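PDB 3I36: vascular protein tyrosine phosphatase 1 from Rattus norvegicus, which probably removes phosphate from tyrosine residues of target proteins, this chain being the catalytic domain of a larger receptor-type phosphatase. Local coordinates for residues 83-88 with 101-106; 114-119 with 281-286. All blocks are in the same frame, centred on the assembly; numbering follows the deposited sequence.

Contact 1: 83-88 with 101-106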
loop_
_atom_site.group_PDB
_atom_site.type_symbol
_atom_site.label_atom_id
_atom_site.label_comp_id
_atom_site.label_asym_id
_atom_site.label_seq_id
_atom_site.Cartn_x
_atom_site.Cartn_y
_atom_site.Cartn_z
ATOM N N ASP A 83 -1.193 13.070 -10.967
ATOM C CA ASP A 83 -0.088 13.158 -11.912
ATOM C C ASP A 83 1.222 13.395 -11.188
ATOM O O ASP A 83 2.269 12.895 -11.583
ATOM C CB ASP A 83 -0.331 14.317 -12.865
ATOM C CG ASP A 83 -1.537 14.090 -13.749
ATOM O OD1 ASP A 83 -1.724 12.939 -14.175
ATOM O OD2 ASP A 83 -2.306 15.043 -13.997
ATOM N N ILE A 84 1.161 14.175 -10.123
ATOM C CA ILE A 84 2.386 14.603 -9.472
ATOM C C ILE A 84 3.176 13.437 -8.868
ATOM O O ILE A 84 4.374 13.546 -8.636
ATOM C CB ILE A 84 2.086 15.655 -8.383
ATOM C CG1 ILE A 84 3.366 16.381 -7.966
ATOM C CG2 ILE A 84 1.375 15.014 -7.200
ATOM C CD1 ILE A 84 3.100 17.662 -7.212
ATOM N N SER A 85 2.501 12.321 -8.622
ATOM C CA SER A 85 3.117 11.222 -7.903
ATOM C C SER A 85 2.914 9.901 -8.620
ATOM O O SER A 85 3.325 8.855 -8.126
ATOM C CB SER A 85 2.486 11.115 -6.509
ATOM O OG SER A 85 1.073 10.970 -6.632
ATOM N N ARG A 86 2.272 9.943 -9.782
ATOM C CA ARG A 86 1.878 8.700 -10.411
ATOM C C ARG A 86 3.112 7.962 -10.908
ATOM O O ARG A 86 4.125 8.569 -11.277
ATOM C CB ARG A 86 0.867 8.936 -11.543
ATOM C CG ARG A 86 1.458 9.542 -12.789
ATOM C CD ARG A 86 0.392 9.652 -13.860
ATOM N NE ARG A 86 0.935 10.213 -15.080
ATOM C CZ ARG A 86 1.256 9.484 -16.143
ATOM N NH1 ARG A 86 1.076 8.171 -16.122
ATOM N NH2 ARG A 86 1.752 10.073 -17.215
ATOM N N VAL A 87 3.023 6.643 -10.889
ATOM C CA VAL A 87 4.099 5.810 -11.378
ATOM C C VAL A 87 3.989 5.802 -12.895
ATOM O O VAL A 87 2.956 5.433 -13.440
ATOM C CB VAL A 87 3.969 4.387 -10.831
ATOM C CG1 VAL A 87 5.055 3.501 -11.395
ATOM C CG2 VAL A 87 3.996 4.402 -9.283
ATOM N N LYS A 88 5.052 6.212 -13.573
ATOM C CA LYS A 88 5.033 6.271 -15.028
ATOM C C LYS A 88 5.844 5.124 -15.580
ATOM O O LYS A 88 7.006 4.970 -15.238
ATOM C CB LYS A 88 5.614 7.594 -15.515
ATOM C CG LYS A 88 4.810 8.798 -15.082
ATOM C CD LYS A 88 5.482 10.088 -15.500
ATOM C CE LYS A 88 4.904 11.268 -14.736
ATOM N NZ LYS A 88 5.531 12.562 -15.135
ATOM N N ASN A 101 -2.497 2.759 -12.583
ATOM C CA ASN A 101 -3.124 3.374 -11.445
ATOM C C ASN A 101 -2.296 3.054 -10.217
ATOM O O ASN A 101 -2.513 2.042 -9.551
ATOM C CB ASN A 101 -4.545 2.882 -11.262
ATOM C CG ASN A 101 -5.291 3.719 -10.258
ATOM O OD1 ASN A 101 -4.798 3.945 -9.148
ATOM N ND2 ASN A 101 -6.463 4.217 -10.643
ATOM N N ALA A 102 -1.317 3.912 -9.965
ATOM C CA ALA A 102 -0.334 3.698 -8.913
ATOM C C ALA A 102 0.361 5.014 -8.657
ATOM O O ALA A 102 0.561 5.819 -9.574
ATOM C CB ALA A 102 0.696 2.643 -9.340
ATOM N N ASN A 103 0.745 5.236 -7.407
ATOM C CA ASN A 103 1.519 6.418 -7.067
ATOM C C ASN A 103 2.638 6.023 -6.139
ATOM O O ASN A 103 2.478 5.121 -5.319
ATOM C CB ASN A 103 0.659 7.434 -6.321
ATOM C CG ASN A 103 -0.447 7.971 -7.173
ATOM O OD1 ASN A 103 -0.275 8.955 -7.906
ATOM N ND2 ASN A 103 -1.592 7.333 -7.087
ATOM N N TYR A 104 3.753 6.730 -6.257
ATOM C CA TYR A 104 4.819 6.604 -5.284
ATOM C C TYR A 104 4.316 7.223 -4.006
ATOM O O TYR A 104 3.790 8.325 -4.016
ATOM C CB TYR A 104 6.045 7.365 -5.741
ATOM C CG TYR A 104 6.608 6.836 -7.017
ATOM C CD1 TYR A 104 7.371 5.676 -7.035
ATOM C CD2 TYR A 104 6.383 7.499 -8.214
ATOM C CE1 TYR A 104 7.893 5.187 -8.231
ATOM C CE2 TYR A 104 6.897 7.030 -9.393
ATOM C CZ TYR A 104 7.653 5.877 -9.400
ATOM O OH TYR A 104 8.151 5.420 -10.597
ATOM N N MET A 105 4.491 6.515 -2.902
ATOM C CA MET A 105 4.094 7.038 -1.613
ATOM C C MET A 105 5.345 7.106 -0.772
ATOM O O MET A 105 6.107 6.134 -0.696
ATOM C CB MET A 105 3.068 6.115 -0.957
ATOM C CG MET A 105 2.028 5.601 -1.929
ATOM S SD MET A 105 0.950 6.909 -2.545
ATOM C CE MET A 105 0.564 7.626 -0.946
ATOM N N PRO A 106 5.569 8.257 -0.142
ATOM C CA PRO A 106 6.738 8.308 0.723
ATOM C C PRO A 106 6.604 7.322 1.868
ATOM O O PRO A 106 5.511 7.019 2.396
ATOM C CB PRO A 106 6.726 9.752 1.245
ATOM C CG PRO A 106 5.933 10.510 0.178
ATOM C CD PRO A 106 4.862 9.547 -0.197
HETATM O O HOH W 1 7.607 7.243 -12.540
#
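V87 and Y104 carry the packing where the short strand 86-88 joins 102-105, the edge strand of the central sheet of the tyrosine phosphatase fold. The join is brief: R86 and N103 form one antiparallel, non-hydrogen-bonded pair, flanked by the bonds Y104 N to S85 O and V87 N to A102 O, both 2.9 Å, and the short-strand axes lie at 110°, so pairing stops there. On the tight side, V87 sets CG2 over the Y104 ring, 3.9 Å from its centroid and 8° off the normal, a CH-pi contact. The same methyl lies 3.7 Å from A102 CB. With CG1 anti to the backbone N (chi1 177°) and reaching toward Y104 OH, CG2 lies beside that N, over the ring; M131 of helix 125-134 and I115 also pack on V87. Cutting Y104 back to an alanine is likely to leave the V87 methyl without its aromatic face, and a bridging water without its hydroxyl partner. The other side is looser: R86 turns away to a salt bridge with D98, and exposed K88 lays CG over its guanidinium. At the hydroxyl end of the ring, a water accepts a hydrogen bond from K88 N and sits in the ring plane, 2.7 Å from Y104 OH.

Contact 2: 114-119 with 281-286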
loop_
_atom_site.group_PDB
_atom_site.type_symbol
_atom_site.label_atom_id
_atom_site.label_comp_id
_atom_site.label_asym_id
_atom_site.label_seq_id
_atom_site.Cartn_x
_atom_site.Cartn_y
_atom_site.Cartn_z
ATOM N N PHE A 114 7.419 3.456 -1.242
ATOM C CA PHE A 114 6.277 2.631 -1.574
ATOM C C PHE A 114 5.733 3.003 -2.923
ATOM O O PHE A 114 5.881 4.124 -3.374
ATOM C CB PHE A 114 5.139 2.845 -0.570
ATOM C CG PHE A 114 5.458 2.381 0.807
ATOM C CD1 PHE A 114 5.955 3.265 1.745
ATOM C CD2 PHE A 114 5.266 1.053 1.168
ATOM C CE1 PHE A 114 6.241 2.839 3.029
ATOM C CE2 PHE A 114 5.555 0.624 2.453
ATOM C CZ PHE A 114 6.035 1.520 3.380
ATOM N N ILE A 115 5.067 2.048 -3.539
ATOM C CA ILE A 115 4.134 2.356 -4.595
ATOM C C ILE A 115 2.805 1.846 -4.103
ATOM O O ILE A 115 2.676 0.673 -3.742
ATOM C CB ILE A 115 4.485 1.652 -5.878
ATOM C CG1 ILE A 115 5.755 2.262 -6.461
ATOM C CG2 ILE A 115 3.311 1.753 -6.861
ATOM C CD1 ILE A 115 6.335 1.457 -7.590
ATOM N N ALA A 116 1.825 2.734 -4.038
ATOM C CA ALA A 116 0.475 2.301 -3.736
ATOM C C ALA A 116 -0.236 2.141 -5.065
ATOM O O ALA A 116 -0.228 3.037 -5.903
ATOM C CB ALA A 116 -0.251 3.322 -2.867
ATOM N N THR A 117 -0.849 0.993 -5.260
ATOM C CA THR A 117 -1.522 0.752 -6.513
ATOM C C THR A 117 -2.788 -0.037 -6.260
ATOM O O THR A 117 -2.963 -0.613 -5.190
ATOM C CB THR A 117 -0.591 0.011 -7.496
ATOM O OG1 THR A 117 -1.189 -0.004 -8.794
ATOM C CG2 THR A 117 -0.340 -1.424 -7.033
ATOM N N GLN A 118 -3.678 -0.055 -7.245
ATOM C CA GLN A 118 -4.906 -0.805 -7.125
ATOM C C GLN A 118 -4.620 -2.279 -7.374
ATOM O O GLN A 118 -3.595 -2.638 -7.961
ATOM C CB GLN A 118 -5.888 -0.321 -8.174
ATOM C CG GLN A 118 -5.422 -0.654 -9.574
ATOM C CD GLN A 118 -6.297 -0.042 -10.647
ATOM O OE1 GLN A 118 -7.063 0.890 -10.392
ATOM N NE2 GLN A 118 -6.166 -0.546 -11.862
ATOM N N GLY A 119 -5.532 -3.136 -6.944
ATOM C CA GLY A 119 -5.438 -4.534 -7.319
ATOM C C GLY A 119 -5.615 -4.531 -8.822
ATOM O O GLY A 119 -6.564 -3.929 -9.331
ATOM N N MET A 281 -1.452 13.550 -0.192
ATOM C CA MET A 281 -0.802 14.395 -1.183
ATOM C C MET A 281 -0.222 13.554 -2.308
ATOM O O MET A 281 0.277 14.092 -3.300
ATOM C CB MET A 281 0.303 15.236 -0.538
ATOM C CG MET A 281 -0.217 16.353 0.334
ATOM S SD MET A 281 -1.187 17.496 -0.653
ATOM C CE MET A 281 0.030 18.004 -1.870
ATOM N N HIS A 282 -0.267 12.233 -2.157
ATOM C CA HIS A 282 0.305 11.352 -3.178
ATOM C C HIS A 282 -0.710 10.472 -3.885
ATOM O O HIS A 282 -0.478 10.014 -4.994
ATOM C CB HIS A 282 1.425 10.514 -2.580
ATOM C CG HIS A 282 2.644 11.316 -2.291
ATOM N ND1 HIS A 282 2.801 12.037 -1.128
ATOM C CD2 HIS A 282 3.739 11.572 -3.046
ATOM C CE1 HIS A 282 3.955 12.675 -1.164
ATOM N NE2 HIS A 282 4.542 12.413 -2.315
ATOM N N ARG A 283 -1.837 10.232 -3.240
ATOM C CA ARG A 283 -2.846 9.380 -3.838
ATOM C C ARG A 283 -4.106 9.687 -3.075
ATOM O O ARG A 283 -4.050 9.936 -1.878
ATOM C CB ARG A 283 -2.466 7.918 -3.640
ATOM C CG ARG A 283 -3.365 6.904 -4.335
ATOM C CD ARG A 283 -2.646 5.550 -4.367
ATOM N NE ARG A 283 -3.496 4.457 -4.840
ATOM C CZ ARG A 283 -3.762 4.217 -6.124
ATOM N NH1 ARG A 283 -3.255 4.999 -7.071
ATOM N NH2 ARG A 283 -4.531 3.192 -6.453
ATOM N N PRO A 284 -5.242 9.697 -3.767
ATOM C CA PRO A 284 -6.494 9.998 -3.088
ATOM C C PRO A 284 -6.804 8.950 -2.047
ATOM O O PRO A 284 -6.364 7.794 -2.152
ATOM C CB PRO A 284 -7.534 9.886 -4.219
ATOM C CG PRO A 284 -6.865 9.057 -5.266
ATOM C CD PRO A 284 -5.443 9.521 -5.213
ATOM N N LEU A 285 -7.549 9.375 -1.033
ATOM C CA LEU A 285 -8.261 8.466 -0.150
ATOM C C LEU A 285 -7.378 7.596 0.732
ATOM O O LEU A 285 -7.878 6.700 1.397
ATOM C CB LEU A 285 -9.178 7.570 -0.984
ATOM C CG LEU A 285 -10.302 8.322 -1.681
ATOM C CD1 LEU A 285 -11.005 7.427 -2.663
ATOM C CD2 LEU A 285 -11.284 8.884 -0.636
ATOM N N MET A 286 -6.070 7.831 0.723
ATOM C CA MET A 286 -5.178 6.997 1.520
ATOM C C MET A 286 -5.669 7.012 2.954
ATOM O O MET A 286 -5.842 8.086 3.532
ATOM C CB MET A 286 -3.743 7.504 1.437
ATOM C CG MET A 286 -3.221 7.600 0.008
ATOM S SD MET A 286 -3.442 6.042 -0.877
ATOM C CE MET A 286 -2.381 4.999 0.085
#
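R283 reaches strand 114-117 with an almost fully stretched side chain: CG is anti to the backbone N (chi1 -174°) and the chain stays extended to NE. It passes over A116, whose CB lies 3.6 Å from R283 CD; a methyl is small enough to let the arginine run this near the backbone. Beyond it the guanidinium lays one face against the strand, with A116 O 3.5 Å above its plane and T117 CA on the same face, both offset toward the rim. R283 NH2 comes within 3.4 Å of Q118 N, but both are donors. The guanidinium spends its N-H groups elsewhere, NH2 on A246 O, NE on G247 O and NH1 on N101 OD1. A246 and G247 belong to the CX5R signature loop, the P-loop, which probably holds the substrate phosphate, so this buried arginine links that loop to N101 while packing on strand 114-117. From R283 the chain folds through a type II beta turn over P284 and L285, which brings M286 back toward the strand. The flexible M286 side chain bends at chi2 (-53°) and chi3 (-64°), and its CE ends 4.0 Å from A116 CB, near T251 of helix 249-267.

Overall arrangement
Contact 2 is wholly buried near the middle of the chain, whereas contact 1 lies at the sheet margin and is partly open to solvent. Both use the same sheet: 102-105 is its outermost strand on this side, and 114-117 is its antiparallel neighbour. At the margin, backbone bonds and an aromatic contact attach one more short strand; inside, where 281-286 meets the sheet face, apolar side chains and a flat guanidinium do the work without a direct hydrogen bond. Their centres are about 7 Å apart, and the two are linked directly by probable hydrogen bonds, S85 OG with H282 O (2.5 Å) and N101 O with T117 OG1 (2.6 Å).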